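Local coordinates for alpha-galactosidase (PDB 3MI6), which probably hydrolyses terminal, non-reducing alpha-D-galactose residues from alpha-D-galactosides, as a member of glycosyl hydrolase family 36, at residues D[556-561]-D[643-648]; D[636-641]-D[652-657]. All blocks are in the same frame, centred on the assembly; numbering follows the deposited sequence.

Contact 1 of 2, residues D[556-561]-D[643-648]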
ATOM      1  N   ARG D 556      -1.319  27.882  -2.946  1.00 31.54           N
ATOM      2  CA  ARG D 556      -2.747  28.035  -3.183  1.00 30.63           C
ATOM      3  C   ARG D 556      -3.288  26.853  -4.001  1.00 30.81           C
ATOM      4  O   ARG D 556      -4.360  26.325  -3.711  1.00 31.49           O
ATOM      5  CB  ARG D 556      -3.070  29.374  -3.859  1.00 28.71           C
ATOM      6  CG  ARG D 556      -3.031  30.582  -2.949  1.00 30.91           C
ATOM      7  CD  ARG D 556      -4.068  30.511  -1.821  1.00 31.32           C
ATOM      8  NE  ARG D 556      -5.367  31.058  -2.192  1.00 32.06           N
ATOM      9  CZ  ARG D 556      -5.973  32.061  -1.568  1.00 32.79           C
ATOM     10  NH1 ARG D 556      -5.410  32.646  -0.532  1.00 36.40           N
ATOM     11  NH2 ARG D 556      -7.150  32.483  -1.977  1.00 34.15           N
ATOM     12  N   LEU D 557      -2.549  26.439  -5.017  1.00 28.32           N
ATOM     13  CA  LEU D 557      -2.899  25.228  -5.731  1.00 28.68           C
ATOM     14  C   LEU D 557      -3.384  24.175  -4.740  1.00 30.59           C
ATOM     15  O   LEU D 557      -4.515  23.686  -4.836  1.00 30.95           O
ATOM     16  CB  LEU D 557      -1.684  24.697  -6.482  1.00 31.75           C
ATOM     17  CG  LEU D 557      -1.614  24.769  -8.008  1.00 32.60           C
ATOM     18  CD1 LEU D 557      -2.731  25.627  -8.595  1.00 30.14           C
ATOM     19  CD2 LEU D 557      -0.220  25.249  -8.450  1.00 31.56           C
ATOM     20  N   LEU D 558      -2.544  23.821  -3.774  1.00 28.61           N
ATOM     21  CA  LEU D 558      -2.959  22.811  -2.812  1.00 26.13           C
ATOM     22  C   LEU D 558      -4.208  23.238  -2.037  1.00 28.08           C
ATOM     23  O   LEU D 558      -5.166  22.474  -1.946  1.00 29.39           O
ATOM     24  CB  LEU D 558      -1.809  22.418  -1.893  1.00 26.81           C
ATOM     25  CG  LEU D 558      -0.769  21.448  -2.473  1.00 25.51           C
ATOM     26  CD1 LEU D 558      -0.135  21.988  -3.737  1.00 27.30           C
ATOM     27  CD2 LEU D 558       0.294  21.132  -1.472  1.00 26.01           C
ATOM     28  N   ILE D 559      -4.220  24.468  -1.521  1.00 30.84           N
ATOM     29  CA  ILE D 559      -5.317  24.944  -0.679  1.00 28.74           C
ATOM     30  C   ILE D 559      -6.653  24.992  -1.425  1.00 29.12           C
ATOM     31  O   ILE D 559      -7.681  24.554  -0.907  1.00 28.33           O
ATOM     32  CB  ILE D 559      -5.002  26.311  -0.052  1.00 27.56           C
ATOM     33  CG1 ILE D 559      -3.791  26.188   0.872  1.00 29.83           C
ATOM     34  CG2 ILE D 559      -6.170  26.778   0.771  1.00 27.75           C
ATOM     35  CD1 ILE D 559      -3.190  27.493   1.350  1.00 26.32           C
ATOM     36  N   GLN D 560      -6.629  25.505  -2.651  1.00 28.29           N
ATOM     37  CA  GLN D 560      -7.831  25.574  -3.480  1.00 28.69           C
ATOM     38  C   GLN D 560      -8.319  24.194  -3.964  1.00 29.95           C
ATOM     39  O   GLN D 560      -9.522  23.888  -3.936  1.00 27.80           O
ATOM     40  CB  GLN D 560      -7.622  26.548  -4.635  1.00 25.21           C
ATOM     41  CG  GLN D 560      -7.421  27.977  -4.137  1.00 29.08           C
ATOM     42  CD  GLN D 560      -7.119  28.975  -5.253  1.00 31.05           C
ATOM     43  OE1 GLN D 560      -6.447  29.990  -5.032  1.00 31.09           O
ATOM     44  NE2 GLN D 560      -7.620  28.693  -6.453  1.00 29.06           N
ATOM     45  N   PHE D 561      -7.383  23.356  -4.387  1.00 29.22           N
ATOM     46  CA  PHE D 561      -7.744  22.020  -4.795  1.00 27.70           C
ATOM     47  C   PHE D 561      -8.533  21.355  -3.672  1.00 29.42           C
ATOM     48  O   PHE D 561      -9.618  20.830  -3.902  1.00 30.31           O
ATOM     49  CB  PHE D 561      -6.503  21.203  -5.113  1.00 28.86           C
ATOM     50  CG  PHE D 561      -6.759  20.070  -6.060  1.00 30.76           C
ATOM     51  CD1 PHE D 561      -7.031  18.804  -5.583  1.00 28.82           C
ATOM     52  CD2 PHE D 561      -6.729  20.276  -7.433  1.00 28.24           C
ATOM     53  CE1 PHE D 561      -7.258  17.774  -6.457  1.00 28.47           C
ATOM     54  CE2 PHE D 561      -6.959  19.249  -8.293  1.00 27.43           C
ATOM     55  CZ  PHE D 561      -7.225  17.998  -7.806  1.00 27.46           C
ATOM     56  N   SER D 643      -4.267  15.671  -9.496  1.00 29.12           N
ATOM     57  CA  SER D 643      -4.282  16.061  -8.082  1.00 28.50           C
ATOM     58  C   SER D 643      -2.922  16.109  -7.407  1.00 30.72           C
ATOM     59  O   SER D 643      -2.179  15.139  -7.463  1.00 34.92           O
ATOM     60  CB  SER D 643      -5.145  15.094  -7.293  1.00 29.31           C
ATOM     61  OG  SER D 643      -5.041  15.371  -5.914  1.00 33.46           O
ATOM     62  N   PRO D 644      -2.605  17.227  -6.733  1.00 31.76           N
ATOM     63  CA  PRO D 644      -1.345  17.370  -5.999  1.00 32.16           C
ATOM     64  C   PRO D 644      -1.336  16.481  -4.767  1.00 34.05           C
ATOM     65  O   PRO D 644      -0.334  16.442  -4.049  1.00 34.66           O
ATOM     66  CB  PRO D 644      -1.389  18.817  -5.534  1.00 30.07           C
ATOM     67  CG  PRO D 644      -2.813  19.065  -5.347  1.00 30.80           C
ATOM     68  CD  PRO D 644      -3.494  18.371  -6.486  1.00 30.06           C
ATOM     69  N   PHE D 645      -2.442  15.778  -4.526  1.00 33.08           N
ATOM     70  CA  PHE D 645      -2.549  14.900  -3.367  1.00 32.17           C
ATOM     71  C   PHE D 645      -2.440  13.424  -3.729  1.00 34.51           C
ATOM     72  O   PHE D 645      -2.549  12.564  -2.850  1.00 37.80           O
ATOM     73  CB  PHE D 645      -3.855  15.160  -2.622  1.00 29.70           C
ATOM     74  CG  PHE D 645      -3.995  16.559  -2.124  1.00 29.76           C
ATOM     75  CD1 PHE D 645      -3.193  17.030  -1.097  1.00 29.49           C
ATOM     76  CD2 PHE D 645      -4.942  17.417  -2.670  1.00 32.09           C
ATOM     77  CE1 PHE D 645      -3.339  18.347  -0.621  1.00 30.29           C
ATOM     78  CE2 PHE D 645      -5.092  18.743  -2.195  1.00 30.87           C
ATOM     79  CZ  PHE D 645      -4.293  19.200  -1.183  1.00 27.93           C
ATOM     80  N   VAL D 646      -2.225  13.140  -5.016  1.00 34.42           N
ATOM     81  CA  VAL D 646      -2.156  11.776  -5.535  1.00 34.32           C
ATOM     82  C   VAL D 646      -0.751  11.768  -6.078  1.00 38.33           C
ATOM     83  O   VAL D 646      -0.228  12.839  -6.456  1.00 42.33           O
ATOM     84  CB  VAL D 646      -3.308  11.471  -6.528  1.00 34.56           C
ATOM     85  CG1 VAL D 646      -3.040  10.168  -7.275  1.00 32.53           C
ATOM     86  CG2 VAL D 646      -4.649  11.432  -5.837  1.00 31.17           C
ATOM     87  N   GLU D 647      -0.144  10.580  -6.157  1.00 35.21           N
ATOM     88  CA  GLU D 647       1.105  10.411  -6.879  1.00 37.14           C
ATOM     89  C   GLU D 647       2.161  11.331  -6.273  1.00 36.59           C
ATOM     90  O   GLU D 647       2.183  11.523  -5.076  1.00 37.65           O
ATOM     91  CB  GLU D 647       0.901  10.738  -8.375  1.00 45.16           C
ATOM     92  N   ASP D 648       3.024  11.917  -7.096  1.00 37.90           N
ATOM     93  CA  ASP D 648       4.094  12.760  -6.563  1.00 40.92           C
ATOM     94  C   ASP D 648       3.623  14.193  -6.292  1.00 41.17           C
ATOM     95  O   ASP D 648       4.337  15.000  -5.664  1.00 40.65           O
ATOM     96  CB  ASP D 648       5.343  12.743  -7.465  1.00 36.19           C
ATOM     97  CG  ASP D 648       5.062  13.234  -8.878  1.00 44.53           C
ATOM     98  OD1 ASP D 648       4.080  13.991  -9.087  1.00 43.16           O
ATOM     99  OD2 ASP D 648       5.835  12.860  -9.790  1.00 48.26           O
TER

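Contact 2 of 2, residues D[636-641]-D[652-657]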
ATOM      1  N   GLY D 636     -18.948  28.520 -13.369  1.00 30.85           N
ATOM      2  CA  GLY D 636     -18.882  27.325 -14.188  1.00 29.13           C
ATOM      3  C   GLY D 636     -18.697  26.056 -13.387  1.00 29.50           C
ATOM      4  O   GLY D 636     -18.145  26.071 -12.293  1.00 32.17           O
ATOM      5  N   LYS D 637     -19.171  24.946 -13.933  1.00 31.00           N
ATOM      6  CA  LYS D 637     -19.078  23.664 -13.253  1.00 29.10           C
ATOM      7  C   LYS D 637     -17.604  23.262 -13.135  1.00 31.79           C
ATOM      8  O   LYS D 637     -16.838  23.354 -14.104  1.00 33.41           O
ATOM      9  CB  LYS D 637     -19.903  22.603 -13.997  1.00 26.95           C
ATOM     10  CG  LYS D 637     -19.993  21.275 -13.266  1.00 31.48           C
ATOM     11  CD  LYS D 637     -20.834  20.254 -14.015  1.00 32.53           C
ATOM     12  CE  LYS D 637     -22.317  20.590 -13.911  1.00 32.28           C
ATOM     13  NZ  LYS D 637     -23.143  19.391 -14.251  1.00 28.87           N
ATOM     14  N   PHE D 638     -17.210  22.816 -11.946  1.00 30.07           N
ATOM     15  CA  PHE D 638     -15.798  22.636 -11.631  1.00 28.31           C
ATOM     16  C   PHE D 638     -15.390  21.170 -11.609  1.00 29.70           C
ATOM     17  O   PHE D 638     -15.922  20.363 -10.848  1.00 28.89           O
ATOM     18  CB  PHE D 638     -15.486  23.293 -10.279  1.00 28.98           C
ATOM     19  CG  PHE D 638     -14.015  23.383  -9.944  1.00 28.81           C
ATOM     20  CD1 PHE D 638     -13.399  22.402  -9.178  1.00 27.59           C
ATOM     21  CD2 PHE D 638     -13.266  24.481 -10.334  1.00 28.27           C
ATOM     22  CE1 PHE D 638     -12.043  22.501  -8.841  1.00 29.65           C
ATOM     23  CE2 PHE D 638     -11.911  24.577 -10.001  1.00 30.45           C
ATOM     24  CZ  PHE D 638     -11.302  23.587  -9.254  1.00 28.12           C
ATOM     25  N   TYR D 639     -14.422  20.841 -12.452  1.00 31.66           N
ATOM     26  CA  TYR D 639     -13.821  19.516 -12.471  1.00 29.40           C
ATOM     27  C   TYR D 639     -12.368  19.571 -12.007  1.00 29.85           C
ATOM     28  O   TYR D 639     -11.575  20.337 -12.548  1.00 30.11           O
ATOM     29  CB  TYR D 639     -13.836  18.981 -13.897  1.00 28.14           C
ATOM     30  CG  TYR D 639     -15.201  18.646 -14.430  1.00 30.42           C
ATOM     31  CD1 TYR D 639     -15.716  17.353 -14.334  1.00 31.97           C
ATOM     32  CD2 TYR D 639     -15.964  19.603 -15.046  1.00 28.23           C
ATOM     33  CE1 TYR D 639     -16.950  17.048 -14.844  1.00 30.95           C
ATOM     34  CE2 TYR D 639     -17.190  19.310 -15.547  1.00 30.28           C
ATOM     35  CZ  TYR D 639     -17.690  18.042 -15.451  1.00 32.07           C
ATOM     36  OH  TYR D 639     -18.948  17.786 -15.966  1.00 34.78           O
ATOM     37  N   ARG D 640     -12.027  18.750 -11.021  1.00 30.12           N
ATOM     38  CA  ARG D 640     -10.638  18.462 -10.701  1.00 28.99           C
ATOM     39  C   ARG D 640     -10.150  17.370 -11.639  1.00 30.47           C
ATOM     40  O   ARG D 640     -10.879  16.431 -11.935  1.00 29.79           O
ATOM     41  CB  ARG D 640     -10.498  17.968  -9.260  1.00 29.31           C
ATOM     42  CG  ARG D 640     -10.707  19.020  -8.178  1.00 30.59           C
ATOM     43  CD  ARG D 640     -10.843  18.352  -6.810  1.00 28.04           C
ATOM     44  NE  ARG D 640     -11.994  17.459  -6.775  1.00 30.26           N
ATOM     45  CZ  ARG D 640     -13.198  17.794  -6.300  1.00 32.23           C
ATOM     46  NH1 ARG D 640     -13.402  19.017  -5.806  1.00 29.44           N
ATOM     47  NH2 ARG D 640     -14.198  16.904  -6.306  1.00 28.69           N
ATOM     48  N   ILE D 641      -8.908  17.480 -12.094  1.00 29.54           N
ATOM     49  CA  ILE D 641      -8.352  16.485 -12.986  1.00 29.55           C
ATOM     50  C   ILE D 641      -7.135  15.837 -12.302  1.00 32.76           C
ATOM     51  O   ILE D 641      -7.284  14.844 -11.581  1.00 33.91           O
ATOM     52  CB  ILE D 641      -8.045  17.127 -14.395  1.00 32.84           C
ATOM     53  CG1 ILE D 641      -9.355  17.538 -15.075  1.00 31.72           C
ATOM     54  CG2 ILE D 641      -7.266  16.192 -15.322  1.00 32.08           C
ATOM     55  CD1 ILE D 641      -9.177  18.389 -16.299  1.00 31.25           C
ATOM     56  N   THR D 652      -0.869  19.724 -10.918  1.00 27.97           N
ATOM     57  CA  THR D 652      -2.246  19.991 -10.513  1.00 28.39           C
ATOM     58  C   THR D 652      -2.973  20.533 -11.710  1.00 28.95           C
ATOM     59  O   THR D 652      -2.459  21.416 -12.378  1.00 29.30           O
ATOM     60  CB  THR D 652      -2.329  21.087  -9.418  1.00 31.18           C
ATOM     61  OG1 THR D 652      -1.859  20.569  -8.173  1.00 33.59           O
ATOM     62  CG2 THR D 652      -3.764  21.566  -9.222  1.00 28.40           C
ATOM     63  N   SER D 653      -4.174  20.039 -11.990  1.00 28.30           N
ATOM     64  CA  SER D 653      -4.927  20.618 -13.086  1.00 27.13           C
ATOM     65  C   SER D 653      -6.411  20.582 -12.859  1.00 30.30           C
ATOM     66  O   SER D 653      -6.935  19.666 -12.230  1.00 32.30           O
ATOM     67  CB  SER D 653      -4.593  19.920 -14.401  1.00 29.90           C
ATOM     68  OG  SER D 653      -5.143  18.618 -14.432  1.00 32.38           O
ATOM     69  N   TRP D 654      -7.093  21.593 -13.380  1.00 31.07           N
ATOM     70  CA  TRP D 654      -8.541  21.581 -13.369  1.00 30.47           C
ATOM     71  C   TRP D 654      -9.243  22.360 -14.474  1.00 31.48           C
ATOM     72  O   TRP D 654      -8.600  22.967 -15.347  1.00 30.51           O
ATOM     73  CB  TRP D 654      -9.130  21.953 -12.000  1.00 31.76           C
ATOM     74  CG  TRP D 654      -8.372  22.806 -11.007  1.00 33.17           C
ATOM     75  CD1 TRP D 654      -8.065  22.477  -9.685  1.00 39.10           C
ATOM     76  CD2 TRP D 654      -7.901  24.130 -11.193  1.00 29.76           C
ATOM     77  NE1 TRP D 654      -7.418  23.532  -9.050  1.00 34.28           N
ATOM     78  CE2 TRP D 654      -7.301  24.552  -9.957  1.00 33.40           C
ATOM     79  CE3 TRP D 654      -7.908  24.996 -12.267  1.00 28.34           C
ATOM     80  CZ2 TRP D 654      -6.735  25.797  -9.798  1.00 30.75           C
ATOM     81  CZ3 TRP D 654      -7.348  26.213 -12.109  1.00 31.61           C
ATOM     82  CH2 TRP D 654      -6.774  26.619 -10.882  1.00 34.40           C
ATOM     83  N   GLN D 655     -10.575  22.333 -14.423  1.00 28.51           N
ATOM     84  CA  GLN D 655     -11.380  22.842 -15.518  1.00 29.03           C
ATOM     85  C   GLN D 655     -12.713  23.425 -15.036  1.00 30.08           C
ATOM     86  O   GLN D 655     -13.380  22.840 -14.187  1.00 30.52           O
ATOM     87  CB  GLN D 655     -11.649  21.694 -16.496  1.00 26.71           C
ATOM     88  CG  GLN D 655     -11.989  22.123 -17.908  1.00 29.93           C
ATOM     89  CD  GLN D 655     -12.285  20.943 -18.833  1.00 30.01           C
ATOM     90  OE1 GLN D 655     -13.019  21.069 -19.818  1.00 28.76           O
ATOM     91  NE2 GLN D 655     -11.722  19.791 -18.508  1.00 30.71           N
ATOM     92  N   VAL D 656     -13.103  24.572 -15.581  1.00 28.40           N
ATOM     93  CA  VAL D 656     -14.474  25.052 -15.411  1.00 29.70           C
ATOM     94  C   VAL D 656     -15.228  24.988 -16.740  1.00 30.40           C
ATOM     95  O   VAL D 656     -14.675  25.341 -17.790  1.00 30.05           O
ATOM     96  CB  VAL D 656     -14.520  26.489 -14.873  1.00 28.94           C
ATOM     97  CG1 VAL D 656     -14.095  26.521 -13.436  1.00 29.18           C
ATOM     98  CG2 VAL D 656     -13.636  27.391 -15.707  1.00 30.27           C
ATOM     99  N   VAL D 657     -16.478  24.522 -16.686  1.00 27.99           N
ATOM    100  CA  VAL D 657     -17.302  24.319 -17.876  1.00 28.83           C
ATOM    101  C   VAL D 657     -18.629  25.073 -17.742  1.00 32.55           C
ATOM    102  O   VAL D 657     -19.264  25.065 -16.678  1.00 31.05           O
ATOM    103  CB  VAL D 657     -17.604  22.804 -18.113  1.00 30.63           C
ATOM    104  CG1 VAL D 657     -18.335  22.583 -19.416  1.00 30.18           C
ATOM    105  CG2 VAL D 657     -16.328  21.975 -18.087  1.00 31.57           C
TER

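Contact 1 of 2, residues D[556-561]-D[643-648]
A helix of the (beta/alpha)8 barrel meets the tip of a beta hairpin here, and the central pair is Phe-561 with Pro-644. The proline lays its CD over the middle of the phenyl ring, 3.6 Å from the centroid of the Phe-561 ring and only 8° off the ring normal, a clear CH-pi contact. Phe-561 is placed for it by having CG anti to the backbone N (chi1 -155°), which swings the ring out from the helix towards the loop. What offers the proline at this position is a tight turn: residues 643 to 646 form a type I beta turn, and Ser-643 OG accepts the backbone N-H of Phe-645 at 3.0 Å, closing an ST turn inside it. The Phe-645 ring lies beside the proline, whose CG covers part of one of its faces. Its edge is directed at the helix, with Phe-645 CZ 3.5 Å from Leu-558 O. On the same ring Phe-645 CD2 lies 3.8 Å from Phe-561 CD1. Leu-558 completes the surface, its CD1 packing at 3.9 Å on Pro-644 CB, the two side chains lying alongside but running opposite ways. No hydrogen bond spans the segments; Ser-643 CB and OG lie against the CE1 and CZ end of the Phe-561 ring. Thr-652 of the hairpin's second strand touches both Phe-561 and Pro-644.

Contact 2 of 2, residues D[636-641]-D[652-657]
Phe-638 and Trp-654 meet on one face of an antiparallel beta hairpin, formed by strands 637-640 and 652-657. Hydrogen-bonded pairs Lys-637 with Val-657 and Tyr-639 with Gln-655 alternate with the non-hydrogen-bonded pairs Phe-638 with Val-656 and Arg-640 with Trp-654. The straightest bond, from Tyr-639 N to Gln-655 O, measures 2.8 Å, with 175° at the hydrogen. Ile-641 N continues the pairing to Ser-653 O at 2.9 Å, just past the end of the first strand.

The indole of Trp-654 can be followed outward. Its CB lies against the backbone oxygen of Tyr-639 and also meets Phe-638 CZ. From CG on, one face of the indole is covered by Phe-638 CZ, which is 3.5 Å from Trp-654 CG and 3.4 Å from Trp-654 CD1, near the border of that face. Beyond, Trp-654 NE1 is 3.9 Å from Phe-638 CZ, and CD2 and CE2 of the indole follow at similar range from the same atom. The Phe-638 ring and the five-membered ring of Trp-654 are inclined at 50°. Phe-599 and, edge-to-face, Tyr-669 also meet this indole. An alanine in place of Trp-654 would probably leave the end of the Phe-638 ring without its aromatic partner and open a gap beside it.

Phe-638, its CG turned anti to the backbone N, brings CD2 to 3.8 Å from Val-656 CG1. On the other face Tyr-639 CE2 packs at 3.8 Å on Val-657 CG2. Arg-640 turns its charge to a salt bridge with Asp-242, and its NH1 and NH2 bond to Ser-564 and Ser-309. The cross-strand hydrogen bonds, then, are all between backbone atoms and fix the register, while the side-chain contacts between the strands are mainly apolar.

In the fold
After the N-terminal beta sheets and six barrel strands, the chain reaches helix 553-566, which lies between the sixth and seventh strands of the parallel barrel. It completes the barrel, passes helices 613-628 and 630-635, and enters strand 637-640, the edge strand, within this chain, of the C-terminal antiparallel sheet. Contact 1 closes a long loop of 81 residues by bringing residues 643-648 back to that helix; contact 2 closes a short one of ten residues, the hairpin itself. Their segments alternate, so the two closures cross rather than nest. The centres are about 13 Å apart, and Phe-561 bridges them by touching Arg-640, Thr-652 and Trp-654. The hairpin is thus one place where the barrel and the C-terminal sheet meet.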